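Local coordinates for hypothetical conserved protein (Geobacillus kaustophilus, PDB 3VNP) that catalyses the reversible hydration of carbon dioxide as a gamma-class carbonic anhydrase, a homotrimer that holds magnesium or zinc in its active site, at residues A[63-67]-A[84-88]. Numbering follows the deposited sequence.
Sequences ILHQS and VILHS. With MG (magnesium ion), chain E.
The imidazole of His87 lies with one face over the backbone of the neighbouring strand, the His65 carbonyl carbon 4.3 Å above the ring plane and over its centre. NE2 of His87 binds the magnesium ion at 2.4 Å, while ND1 of His65 binds it at 2.3 Å. The two side chains leave the sheet together, yet their ring planes stand at 88°. His65 has CG anti to its own N (chi1 -159°), which carries ND1 to the metal; NE2 is hydrogen-bonded to Asp46, and Asp105 to ND1 of His87, a second shell that probably fixes both ring rotations. Strands 63-65 and 85-87 run parallel, laced by bonds such as Leu86 N to Ile63 O (2.9 Å). On the reverse face, CD1 of Leu64 meets CD1 of Leu86 at 4.0 Å. Past the strand ends, Ser88 OG accepts the N-H of Ser67 at 2.6 Å, nearly straight at 167°, and is also hydrogen-bonded to Asn70 O. Replacing Ser88 by alanine would probably leave that N-H without its acceptor and let the 66-67 backbone shift beside His87. With His82 of a neighbouring subunit, this is the three-histidine intersubunit metal site of a gamma-class carbonic anhydrase, built on adjacent coils of a left-handed beta-helix.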
loop_
_atom_site.group_PDB
_atom_site.type_symbol
_atom_site.label_atom_id
_atom_site.label_comp_id
_atom_site.label_asym_id
_atom_site.label_seq_id
_atom_site.Cartn_x
_atom_site.Cartn_y
_atom_site.Cartn_z
ATOM N N ILE A 63 -0.754 0.788 -7.494
ATOM C CA ILE A 63 -1.244 2.078 -7.935
ATOM C C ILE A 63 -0.599 2.425 -9.272
ATOM O O ILE A 63 0.630 2.493 -9.386
ATOM C CB ILE A 63 -0.900 3.200 -6.932
ATOM C CG1 ILE A 63 -1.239 2.765 -5.504
ATOM C CG2 ILE A 63 -1.669 4.465 -7.297
ATOM C CD1 ILE A 63 -2.695 2.376 -5.303
ATOM N N LEU A 64 -1.434 2.628 -10.285
ATOM C CA LEU A 64 -0.951 3.002 -11.607
ATOM C C LEU A 64 -1.469 4.395 -11.942
ATOM O O LEU A 64 -2.675 4.635 -11.925
ATOM C CB LEU A 64 -1.407 1.985 -12.659
ATOM C CG LEU A 64 -0.472 0.770 -12.804
ATOM C CD1 LEU A 64 -0.335 0.054 -11.460
ATOM C CD2 LEU A 64 -1.004 -0.182 -13.872
ATOM N N HIS A 65 -0.550 5.319 -12.210
ATOM C CA HIS A 65 -0.925 6.682 -12.558
ATOM C C HIS A 65 0.107 7.289 -13.514
ATOM O O HIS A 65 1.063 6.628 -13.918
ATOM C CB HIS A 65 -1.041 7.549 -11.298
ATOM C CG HIS A 65 -1.881 8.776 -11.484
ATOM N ND1 HIS A 65 -1.651 9.949 -10.798
ATOM C CD2 HIS A 65 -2.955 9.011 -12.274
ATOM C CE1 HIS A 65 -2.543 10.853 -11.160
ATOM N NE2 HIS A 65 -3.347 10.310 -12.054
ATOM N N GLN A 66 -0.082 8.553 -13.874
ATOM C CA GLN A 66 0.842 9.195 -14.791
ATOM C C GLN A 66 1.084 10.663 -14.465
ATOM O O GLN A 66 0.306 11.297 -13.746
ATOM C CB GLN A 66 0.316 9.116 -16.238
ATOM C CG GLN A 66 -0.507 7.886 -16.600
ATOM C CD GLN A 66 -1.907 7.946 -16.022
ATOM O OE1 GLN A 66 -2.545 8.996 -16.036
ATOM N NE2 GLN A 66 -2.398 6.818 -15.523
ATOM N N SER A 67 2.191 11.175 -14.995
ATOM C CA SER A 67 2.550 12.583 -14.875
ATOM C C SER A 67 2.245 13.103 -16.299
ATOM O O SER A 67 2.212 12.318 -17.262
ATOM C CB SER A 67 4.037 12.743 -14.516
ATOM O OG SER A 67 4.881 12.097 -15.451
ATOM N N VAL A 84 2.608 -2.318 -5.753
ATOM C CA VAL A 84 3.627 -1.593 -6.484
ATOM C C VAL A 84 3.059 -0.274 -6.994
ATOM O O VAL A 84 1.867 -0.167 -7.297
ATOM C CB VAL A 84 4.154 -2.406 -7.693
ATOM C CG1 VAL A 84 4.884 -1.480 -8.686
ATOM C CG2 VAL A 84 5.104 -3.485 -7.208
ATOM N N ILE A 85 3.919 0.732 -7.068
ATOM C CA ILE A 85 3.525 2.027 -7.592
ATOM C C ILE A 85 4.212 2.177 -8.953
ATOM O O ILE A 85 5.428 2.032 -9.065
ATOM C CB ILE A 85 3.984 3.185 -6.682
ATOM C CG1 ILE A 85 3.249 3.128 -5.343
ATOM C CG2 ILE A 85 3.727 4.515 -7.373
ATOM C CD1 ILE A 85 3.662 4.224 -4.359
ATOM N N LEU A 86 3.429 2.439 -9.988
ATOM C CA LEU A 86 3.980 2.628 -11.322
ATOM C C LEU A 86 3.513 3.996 -11.750
ATOM O O LEU A 86 2.316 4.233 -11.897
ATOM C CB LEU A 86 3.454 1.566 -12.292
ATOM C CG LEU A 86 3.835 0.117 -11.984
ATOM C CD1 LEU A 86 3.207 -0.808 -13.013
ATOM C CD2 LEU A 86 5.345 -0.025 -11.989
ATOM N N HIS A 87 4.459 4.907 -11.933
ATOM C CA HIS A 87 4.112 6.262 -12.317
ATOM C C HIS A 87 4.758 6.653 -13.640
ATOM O O HIS A 87 5.961 6.889 -13.702
ATOM C CB HIS A 87 4.538 7.217 -11.206
ATOM C CG HIS A 87 3.645 8.408 -11.063
ATOM N ND1 HIS A 87 3.805 9.555 -11.813
ATOM C CD2 HIS A 87 2.566 8.621 -10.272
ATOM C CE1 HIS A 87 2.863 10.423 -11.488
ATOM N NE2 HIS A 87 2.097 9.879 -10.558
ATOM N N SER A 88 3.946 6.722 -14.694
ATOM C CA SER A 88 4.438 7.079 -16.023
ATOM C C SER A 88 5.677 6.267 -16.346
ATOM O O SER A 88 6.650 6.787 -16.888
ATOM C CB SER A 88 4.778 8.563 -16.089
ATOM O OG SER A 88 3.605 9.345 -16.112
HETATM MG MG MG E . 0.130 10.733 -9.509
HETATM O O HOH W 1 -0.397 13.030 -8.902
#